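Local coordinates for protein HTH-type transcriptional regulator GadX (Escherichia coli, PDB 3MKL) that activates genes of acid resistance, such as gadA, gadB and gadC, and can repress gadW, acting as a homodimeric DNA-binding regulator of the AraC/XylS family, at residues C13-N18 and H22-A27; N7-V12 and L55-M60; R76-C81 and S87-V92. All blocks are in the same frame, centred on the assembly; numbering follows the deposited sequence.

Contact 1 of 3, residues C13-N18 and H22-A27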
loop_
_atom_site.group_PDB
_atom_site.type_symbol
_atom_site.label_atom_id
_atom_site.label_comp_id
_atom_site.label_asym_id
_atom_site.label_seq_id
_atom_site.Cartn_x
_atom_site.Cartn_y
_atom_site.Cartn_z
ATOM N N CYS A 13 4.838 -7.744 -1.920
ATOM C CA CYS A 13 5.244 -6.469 -1.304
ATOM C C CYS A 13 6.524 -5.918 -1.933
ATOM O O CYS A 13 6.661 -4.711 -2.086
ATOM C CB CYS A 13 5.394 -6.604 0.213
ATOM S SG CYS A 13 3.795 -6.868 1.034
ATOM N N THR A 14 7.448 -6.796 -2.334
ATOM C CA THR A 14 8.665 -6.330 -3.023
ATOM C C THR A 14 8.358 -5.717 -4.405
ATOM O O THR A 14 8.962 -4.722 -4.799
ATOM C CB THR A 14 9.749 -7.435 -3.151
ATOM O OG1 THR A 14 10.024 -7.994 -1.855
ATOM C CG2 THR A 14 11.067 -6.834 -3.747
ATOM N N VAL A 15 7.427 -6.324 -5.136
ATOM C CA VAL A 15 6.997 -5.773 -6.403
ATOM C C VAL A 15 6.361 -4.399 -6.169
ATOM O O VAL A 15 6.759 -3.415 -6.773
ATOM C CB VAL A 15 5.976 -6.717 -7.069
ATOM C CG1 VAL A 15 5.382 -6.079 -8.327
ATOM C CG2 VAL A 15 6.620 -8.065 -7.334
ATOM N N ILE A 16 5.384 -4.352 -5.262
ATOM C CA ILE A 16 4.635 -3.134 -4.953
ATOM C C ILE A 16 5.536 -1.986 -4.472
ATOM O O ILE A 16 5.393 -0.863 -4.935
ATOM C CB ILE A 16 3.539 -3.392 -3.895
ATOM C CG1 ILE A 16 2.539 -4.446 -4.400
ATOM C CG2 ILE A 16 2.857 -2.066 -3.519
ATOM C CD1 ILE A 16 1.453 -4.831 -3.383
ATOM N N ASN A 17 6.462 -2.277 -3.561
ATOM C CA ASN A 17 7.359 -1.236 -3.016
ATOM C C ASN A 17 8.376 -0.661 -3.995
ATOM O O ASN A 17 9.002 0.370 -3.707
ATOM C CB ASN A 17 8.055 -1.709 -1.740
ATOM C CG ASN A 17 7.128 -1.695 -0.552
ATOM O OD1 ASN A 17 6.258 -0.818 -0.453
ATOM N ND2 ASN A 17 7.283 -2.679 0.354
ATOM N N ASN A 18 8.538 -1.313 -5.144
ATOM C CA ASN A 18 9.375 -0.789 -6.210
ATOM C C ASN A 18 8.755 0.434 -6.879
ATOM O O ASN A 18 9.468 1.262 -7.441
ATOM C CB ASN A 18 9.661 -1.874 -7.251
ATOM C CG ASN A 18 10.832 -2.789 -6.854
ATOM O OD1 ASN A 18 11.364 -2.707 -5.738
ATOM N ND2 ASN A 18 11.227 -3.675 -7.774
ATOM N N HIS A 22 1.912 3.140 -8.276
ATOM C CA HIS A 22 1.402 2.438 -9.463
ATOM C C HIS A 22 0.028 1.839 -9.233
ATOM O O HIS A 22 -0.291 1.323 -8.158
ATOM C CB HIS A 22 2.358 1.329 -9.935
ATOM C CG HIS A 22 2.088 0.839 -11.333
ATOM N ND1 HIS A 22 2.282 1.624 -12.456
ATOM C CD2 HIS A 22 1.667 -0.367 -11.790
ATOM C CE1 HIS A 22 1.976 0.924 -13.538
ATOM N NE2 HIS A 22 1.597 -0.285 -13.161
ATOM N N GLU A 23 -0.771 1.912 -10.279
ATOM C CA GLU A 23 -2.047 1.241 -10.358
ATOM C C GLU A 23 -1.921 -0.300 -10.319
ATOM O O GLU A 23 -2.116 -0.989 -11.323
ATOM C CB GLU A 23 -2.737 1.707 -11.642
ATOM C CG GLU A 23 -4.231 1.753 -11.531
ATOM C CD GLU A 23 -4.651 2.180 -10.147
ATOM O OE1 GLU A 23 -4.674 3.408 -9.890
ATOM O OE2 GLU A 23 -4.931 1.264 -9.322
ATOM N N TRP A 24 -1.609 -0.860 -9.153
ATOM C CA TRP A 24 -1.368 -2.305 -9.110
ATOM C C TRP A 24 -2.676 -3.088 -9.173
ATOM O O TRP A 24 -3.642 -2.754 -8.493
ATOM C CB TRP A 24 -0.567 -2.677 -7.874
ATOM C CG TRP A 24 0.869 -2.260 -7.952
ATOM C CD1 TRP A 24 1.499 -1.315 -7.177
ATOM C CD2 TRP A 24 1.877 -2.788 -8.839
ATOM N NE1 TRP A 24 2.835 -1.213 -7.540
ATOM C CE2 TRP A 24 3.091 -2.106 -8.550
ATOM C CE3 TRP A 24 1.865 -3.759 -9.859
ATOM C CZ2 TRP A 24 4.285 -2.370 -9.236
ATOM C CZ3 TRP A 24 3.052 -4.030 -10.541
ATOM C CH2 TRP A 24 4.251 -3.331 -10.225
ATOM N N THR A 25 -2.713 -4.101 -10.025
ATOM C CA THR A 25 -3.832 -5.025 -10.060
ATOM C C THR A 25 -3.232 -6.415 -9.886
ATOM O O THR A 25 -2.004 -6.567 -9.898
ATOM C CB THR A 25 -4.564 -4.993 -11.403
ATOM O OG1 THR A 25 -3.713 -5.559 -12.406
ATOM C CG2 THR A 25 -4.979 -3.532 -11.825
ATOM N N LEU A 26 -4.096 -7.424 -9.757
ATOM C CA LEU A 26 -3.656 -8.811 -9.554
ATOM C C LEU A 26 -2.813 -9.283 -10.741
ATOM O O LEU A 26 -1.719 -9.811 -10.552
ATOM C CB LEU A 26 -4.858 -9.736 -9.372
ATOM C CG LEU A 26 -4.601 -11.238 -9.311
ATOM C CD1 LEU A 26 -3.918 -11.634 -7.945
ATOM C CD2 LEU A 26 -5.919 -12.048 -9.592
ATOM N N ALA A 27 -3.343 -9.084 -11.945
ATOM C CA ALA A 27 -2.671 -9.419 -13.192
ATOM C C ALA A 27 -1.303 -8.744 -13.375
ATOM O O ALA A 27 -0.383 -9.357 -13.902
ATOM C CB ALA A 27 -3.579 -9.106 -14.376
#
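Val15 and Ile16 present their aliphatic side chains to the same face of the Trp24 indole, but at different rings. Val15 makes a CH-pi contact: its CG1 lies 4.0 Å from the centroid of the six-membered ring, with Trp24 CH2 the nearest ring atom at 3.5 Å. This branch is swung opposite the backbone N (chi1 173°). Ile16 slides past the pyrrole side in the reverse direction and brings CG2 to 4.0 Å from Trp24 CD1. The other face of the indole is occupied by His22, whose CD2 sits 3.7 Å from the plane, so the ring is sandwiched between helix 8-17 and the imidazole of His22, two residues earlier in the chain. The contact thereby fastens helix 8-17 to the lead-in of helix 26-32, the first helix of the predicted N-terminal helix-turn-helix of this AraC/XylS-type domain; Trp24 also touches Ile29 and Glu32 of that helix. Trp24 NE1 donates to Asn19 O in the connecting loop, a bond that would fix the rotation of the indole. Thr25 occupies the N-cap position, its OG1 accepting from Arg28 N at the start of helix 26-32.

Contact 2 of 3, residues N7-V12 and L55-M60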
loop_
_atom_site.group_PDB
_atom_site.type_symbol
_atom_site.label_atom_id
_atom_site.label_comp_id
_atom_site.label_asym_id
_atom_site.label_seq_id
_atom_site.Cartn_x
_atom_site.Cartn_y
_atom_site.Cartn_z
ATOM N N ASN A 7 8.426 -16.026 1.001
ATOM C CA ASN A 7 7.043 -16.455 0.760
ATOM C C ASN A 7 6.295 -15.487 -0.175
ATOM O O ASN A 7 6.855 -14.479 -0.625
ATOM C CB ASN A 7 6.301 -16.662 2.088
ATOM C CG ASN A 7 6.122 -15.371 2.865
ATOM O OD1 ASN A 7 5.965 -14.293 2.287
ATOM N ND2 ASN A 7 6.143 -15.473 4.189
HETATM N N MSE A 8 5.037 -15.782 -0.475
HETATM C CA MSE A 8 4.389 -15.112 -1.603
HETATM C C MSE A 8 4.010 -13.664 -1.302
HETATM O O MSE A 8 4.203 -12.793 -2.138
HETATM C CB MSE A 8 3.183 -15.898 -2.113
HETATM C CG MSE A 8 2.651 -15.384 -3.444
HETATM SE SE MSE A 8 3.909 -15.611 -4.928
HETATM C CE MSE A 8 4.194 -17.540 -4.747
ATOM N N ARG A 9 3.498 -13.416 -0.105
ATOM C CA ARG A 9 3.179 -12.056 0.321
ATOM C C ARG A 9 4.410 -11.121 0.328
ATOM O O ARG A 9 4.297 -9.959 -0.079
ATOM C CB ARG A 9 2.426 -12.035 1.663
ATOM C CG ARG A 9 3.146 -12.622 2.908
ATOM C CD ARG A 9 2.137 -12.772 4.107
ATOM N NE ARG A 9 1.435 -11.509 4.378
ATOM C CZ ARG A 9 0.249 -11.357 4.984
ATOM N NH1 ARG A 9 -0.235 -10.127 5.131
ATOM N NH2 ARG A 9 -0.459 -12.395 5.445
ATOM N N THR A 10 5.560 -11.640 0.773
ATOM C CA THR A 10 6.842 -10.906 0.734
ATOM C C THR A 10 7.258 -10.517 -0.686
ATOM O O THR A 10 7.653 -9.380 -0.919
ATOM C CB THR A 10 7.979 -11.707 1.406
ATOM O OG1 THR A 10 7.638 -11.920 2.777
ATOM C CG2 THR A 10 9.314 -10.960 1.346
ATOM N N ARG A 11 7.150 -11.461 -1.626
ATOM C CA ARG A 11 7.522 -11.211 -3.032
ATOM C C ARG A 11 6.643 -10.168 -3.713
ATOM O O ARG A 11 7.137 -9.381 -4.513
ATOM C CB ARG A 11 7.524 -12.506 -3.845
ATOM C CG ARG A 11 8.685 -13.400 -3.504
ATOM C CD ARG A 11 8.455 -14.784 -4.024
ATOM N NE ARG A 11 8.609 -14.828 -5.474
ATOM C CZ ARG A 11 8.137 -15.803 -6.245
ATOM N NH1 ARG A 11 7.478 -16.818 -5.701
ATOM N NH2 ARG A 11 8.324 -15.760 -7.561
ATOM N N VAL A 12 5.350 -10.195 -3.391
ATOM C CA VAL A 12 4.354 -9.224 -3.840
ATOM C C VAL A 12 4.625 -7.833 -3.229
ATOM O O VAL A 12 4.656 -6.848 -3.943
ATOM C CB VAL A 12 2.908 -9.711 -3.497
ATOM C CG1 VAL A 12 1.887 -8.584 -3.651
ATOM C CG2 VAL A 12 2.508 -10.885 -4.356
ATOM N N LEU A 55 -1.374 -4.283 -0.940
ATOM C CA LEU A 55 -1.249 -2.940 -1.501
ATOM C C LEU A 55 -1.447 -1.878 -0.421
ATOM O O LEU A 55 -0.571 -1.018 -0.192
ATOM C CB LEU A 55 -2.226 -2.735 -2.670
ATOM C CG LEU A 55 -2.052 -1.528 -3.607
ATOM C CD1 LEU A 55 -0.598 -1.364 -4.068
ATOM C CD2 LEU A 55 -2.989 -1.634 -4.843
ATOM N N THR A 56 -2.591 -1.962 0.260
ATOM C CA THR A 56 -2.952 -1.007 1.298
ATOM C C THR A 56 -1.869 -0.936 2.366
ATOM O O THR A 56 -1.432 0.138 2.730
ATOM C CB THR A 56 -4.342 -1.345 1.913
ATOM O OG1 THR A 56 -5.361 -1.042 0.945
ATOM C CG2 THR A 56 -4.600 -0.575 3.186
ATOM N N GLU A 57 -1.429 -2.088 2.839
ATOM C CA GLU A 57 -0.443 -2.153 3.898
ATOM C C GLU A 57 0.881 -1.493 3.503
ATOM O O GLU A 57 1.451 -0.721 4.269
ATOM C CB GLU A 57 -0.266 -3.605 4.331
ATOM C CG GLU A 57 -1.431 -4.068 5.222
ATOM C CD GLU A 57 -1.803 -5.541 5.070
ATOM O OE1 GLU A 57 -0.946 -6.371 4.679
ATOM O OE2 GLU A 57 -2.965 -5.870 5.380
ATOM N N CYS A 58 1.334 -1.781 2.285
ATOM C CA CYS A 58 2.492 -1.128 1.697
ATOM C C CYS A 58 2.285 0.390 1.645
ATOM O O CYS A 58 3.181 1.165 1.936
ATOM C CB CYS A 58 2.708 -1.666 0.283
ATOM S SG CYS A 58 3.353 -3.344 0.209
ATOM N N ARG A 59 1.089 0.812 1.276
ATOM C CA ARG A 59 0.849 2.227 1.154
ATOM C C ARG A 59 0.801 2.916 2.526
ATOM O O ARG A 59 1.294 4.040 2.669
ATOM C CB ARG A 59 -0.415 2.503 0.326
ATOM C CG ARG A 59 -0.205 2.209 -1.125
ATOM C CD ARG A 59 -1.469 2.289 -1.954
ATOM N NE ARG A 59 -1.063 2.356 -3.346
ATOM C CZ ARG A 59 -1.859 2.173 -4.385
ATOM N NH1 ARG A 59 -1.356 2.272 -5.596
ATOM N NH2 ARG A 59 -3.143 1.909 -4.212
HETATM N N MSE A 60 0.230 2.258 3.536
HETATM C CA MSE A 60 0.252 2.841 4.887
HETATM C C MSE A 60 1.663 2.924 5.431
HETATM O O MSE A 60 2.001 3.859 6.157
HETATM C CB MSE A 60 -0.654 2.089 5.865
HETATM C CG MSE A 60 -2.113 2.126 5.513
HETATM SE SE MSE A 60 -2.851 3.914 5.348
HETATM C CE MSE A 60 -2.763 4.257 3.455
#
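The helical backbones that carry Arg9 and Glu57 stand well apart, with Arg9 CA and Glu57 CA 11.1 Å from each other, a separation that only the ends of their long side chains span. In AraC/XylS-type DNA-binding domains two helix-turn-helix units are joined by a long helix; helix 51-67 takes that place here, and helix 8-17 packs beside its middle. The bridge is a long salt bridge: Arg9 NH1 lies 3.8 Å from Glu57 OE1. The carboxylate oxygen comes at the edge of the guanidinium, close to its plane, and the two flat groups are only 17° from coplanar, although at this distance the attraction is probably mainly electrostatic. Arg9 reaches across because CG is tucked between the backbone N and the carbonyl carbon (chi1 61°) and the chain then bends at chi3. Glu57 meets it with a chain bent at chi2, and its side chain also touches Tyr96 of helix 86-97. Cys58 rests on Cys13 and Ile16 between helices 8-17 and 51-67, while Val12 packs on Leu40 of helix 37-46. On the same helix as Glu57, the guanidinium of Arg59 has Leu55 CD1 over one face, 3.7 Å above its plane, and makes a cation-pi contact with Tyr83. Helix 8-17 starts with Asn7 as its N-cap: Asn7 OD1 accepts from Thr10 N at 3.1 Å, with the donor nearly in line with the side-chain C=O bond (178°).

Contact 3 of 3, residues R76-C81 and S87-V92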
loop_
_atom_site.group_PDB
_atom_site.type_symbol
_atom_site.label_atom_id
_atom_site.label_comp_id
_atom_site.label_asym_id
_atom_site.label_seq_id
_atom_site.Cartn_x
_atom_site.Cartn_y
_atom_site.Cartn_z
ATOM N N ARG A 76 -0.452 15.824 -0.543
ATOM C CA ARG A 76 0.770 15.397 -1.205
ATOM C C ARG A 76 1.113 13.957 -0.851
ATOM O O ARG A 76 1.529 13.182 -1.708
ATOM C CB ARG A 76 1.912 16.335 -0.782
ATOM C CG ARG A 76 3.257 15.663 -0.464
ATOM C CD ARG A 76 4.064 15.344 -1.729
ATOM N NE ARG A 76 3.806 16.276 -2.838
ATOM C CZ ARG A 76 4.136 17.569 -2.848
ATOM N NH1 ARG A 76 3.860 18.312 -3.909
ATOM N NH2 ARG A 76 4.726 18.125 -1.799
ATOM N N VAL A 77 0.954 13.610 0.421
ATOM C CA VAL A 77 1.250 12.269 0.870
ATOM C C VAL A 77 0.357 11.270 0.128
ATOM O O VAL A 77 0.828 10.245 -0.358
ATOM C CB VAL A 77 1.077 12.127 2.394
ATOM C CG1 VAL A 77 1.470 10.712 2.836
ATOM C CG2 VAL A 77 1.923 13.146 3.124
ATOM N N ALA A 78 -0.921 11.585 0.020
ATOM C CA ALA A 78 -1.882 10.664 -0.552
ATOM C C ALA A 78 -1.503 10.372 -1.993
ATOM O O ALA A 78 -1.483 9.221 -2.414
ATOM C CB ALA A 78 -3.293 11.247 -0.468
ATOM N N VAL A 79 -1.181 11.426 -2.740
ATOM C CA VAL A 79 -0.831 11.301 -4.163
ATOM C C VAL A 79 0.443 10.483 -4.328
ATOM O O VAL A 79 0.538 9.668 -5.247
ATOM C CB VAL A 79 -0.702 12.700 -4.876
ATOM C CG1 VAL A 79 -0.299 12.534 -6.325
ATOM C CG2 VAL A 79 -2.024 13.488 -4.778
ATOM N N SER A 80 1.395 10.686 -3.421
ATOM C CA SER A 80 2.661 9.960 -3.460
ATOM C C SER A 80 2.512 8.466 -3.125
ATOM O O SER A 80 3.382 7.656 -3.491
ATOM C CB SER A 80 3.683 10.594 -2.517
ATOM O OG SER A 80 3.742 11.999 -2.660
ATOM N N CYS A 81 1.426 8.118 -2.429
ATOM C CA CYS A 81 1.097 6.728 -2.075
ATOM C C CYS A 81 0.101 6.073 -3.052
ATOM O O CYS A 81 -0.249 4.909 -2.886
ATOM C CB CYS A 81 0.518 6.659 -0.669
ATOM S SG CYS A 81 1.611 7.261 0.619
ATOM N N SER A 87 -9.951 12.107 1.114
ATOM C CA SER A 87 -10.969 11.552 2.038
ATOM C C SER A 87 -10.787 10.053 2.207
ATOM O O SER A 87 -10.772 9.513 3.329
ATOM C CB SER A 87 -12.375 11.779 1.504
ATOM O OG SER A 87 -12.725 13.143 1.500
ATOM N N TYR A 88 -10.677 9.357 1.086
ATOM C CA TYR A 88 -10.449 7.907 1.161
ATOM C C TYR A 88 -9.102 7.562 1.848
ATOM O O TYR A 88 -9.040 6.702 2.767
ATOM C CB TYR A 88 -10.554 7.261 -0.220
ATOM C CG TYR A 88 -10.150 5.793 -0.211
ATOM C CD1 TYR A 88 -11.016 4.828 0.257
ATOM C CD2 TYR A 88 -8.893 5.388 -0.653
ATOM C CE1 TYR A 88 -10.678 3.482 0.267
ATOM C CE2 TYR A 88 -8.526 4.016 -0.642
ATOM C CZ TYR A 88 -9.436 3.077 -0.179
ATOM O OH TYR A 88 -9.113 1.745 -0.151
ATOM N N PHE A 89 -8.028 8.225 1.416
ATOM C CA PHE A 89 -6.735 8.043 2.086
ATOM C C PHE A 89 -6.851 8.288 3.594
ATOM O O PHE A 89 -6.393 7.467 4.377
ATOM C CB PHE A 89 -5.649 8.945 1.485
ATOM C CG PHE A 89 -4.418 9.076 2.340
ATOM C CD1 PHE A 89 -3.519 8.026 2.460
ATOM C CD2 PHE A 89 -4.146 10.264 3.010
ATOM C CE1 PHE A 89 -2.363 8.179 3.239
ATOM C CE2 PHE A 89 -2.997 10.412 3.775
ATOM C CZ PHE A 89 -2.122 9.370 3.899
ATOM N N ILE A 90 -7.451 9.412 3.997
ATOM C CA ILE A 90 -7.681 9.644 5.431
ATOM C C ILE A 90 -8.419 8.480 6.110
ATOM O O ILE A 90 -8.014 8.024 7.185
ATOM C CB ILE A 90 -8.433 11.014 5.710
ATOM C CG1 ILE A 90 -7.540 12.224 5.330
ATOM C CG2 ILE A 90 -8.896 11.083 7.170
ATOM C CD1 ILE A 90 -8.304 13.550 5.237
ATOM N N TYR A 91 -9.479 7.986 5.471
ATOM C CA TYR A 91 -10.268 6.865 6.005
ATOM C C TYR A 91 -9.414 5.593 6.245
ATOM O O TYR A 91 -9.534 4.915 7.265
ATOM C CB TYR A 91 -11.435 6.545 5.062
ATOM C CG TYR A 91 -11.871 5.100 5.127
ATOM C CD1 TYR A 91 -12.756 4.661 6.129
ATOM C CD2 TYR A 91 -11.428 4.164 4.182
ATOM C CE1 TYR A 91 -13.157 3.316 6.207
ATOM C CE2 TYR A 91 -11.849 2.815 4.250
ATOM C CZ TYR A 91 -12.699 2.418 5.269
ATOM O OH TYR A 91 -13.099 1.129 5.361
ATOM N N VAL A 92 -8.563 5.268 5.280
ATOM C CA VAL A 92 -7.802 4.035 5.358
ATOM C C VAL A 92 -6.643 4.184 6.355
ATOM O O VAL A 92 -6.273 3.209 7.036
ATOM C CB VAL A 92 -7.290 3.638 3.966
ATOM C CG1 VAL A 92 -6.392 2.448 4.053
ATOM C CG2 VAL A 92 -8.480 3.279 3.087
#
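The phenyl ring of Phe89 lies with one face against Ala78, whose CA sits over the ring centre, 4.1 Å above the plane. Val77 comes to the far end of the same ring obliquely, its CG1 being 4.0 Å from Phe89 CZ. Two tyrosines of the second helix have partners within their own helix: Val92 CG2 lies over one face of the Tyr88 ring, offset toward the rim, and Tyr88 O is in plane at the edge of the Tyr91 ring. Tyr88 further meets the ring of Tyr83, with the planes inclined by about 50°.

Across the contact all the touching is apolar. Ala78 and Phe89 are where the helices come nearest, their CA atoms 6.1 Å apart, a spacing that the small alanine side chain probably permits; Ala78 CB then packs against both the root and the ring of the phenylalanine, 3.8 Å from Phe89 CB and 3.7 Å from Phe89 CD2. With CG anti to the backbone N (chi1 165°), Phe89 extends its ring along the neighbouring helix as far as Val77. The ring is buried with help from Met60 of helix 51-67 and from Pro101, while Val77 leans on Leu66. Within helix 74-80, Arg76 O accepts twice: Ser80 OG donates to it at 2.7 Å and Ser80 N at 3.0 Å, from opposite faces of the carbonyl plane.

Helices 74-80 and 86-97, held together through Ala78 and Phe89 over a short turn, make up the predicted C-terminal helix-turn-helix. In the usual arrangement of this motif the second helix, here 86-97, would be the DNA-recognition helix.

From the N terminus, helix 8-17 enters both early contacts: its first turns belong to contact 2 and its last to contact 1. Contact 1 closes a short loop onto the entrance of helix 26-32, and this loop falls within the much longer one that contact 2 closes when the chain returns in helix 51-67. The two contacts adjoin, with Ile16 against Leu55 and Asn17 against Cys58. Contact 3 follows in series, closing its own short turn in the C-terminal half, about 17 Å from either of the others between centres. Helix 51-67 joins the halves: Arg59 NE lies 2.7 Å from Cys81 O, and Thr56 and Met60 pack on residues of segment 87-92.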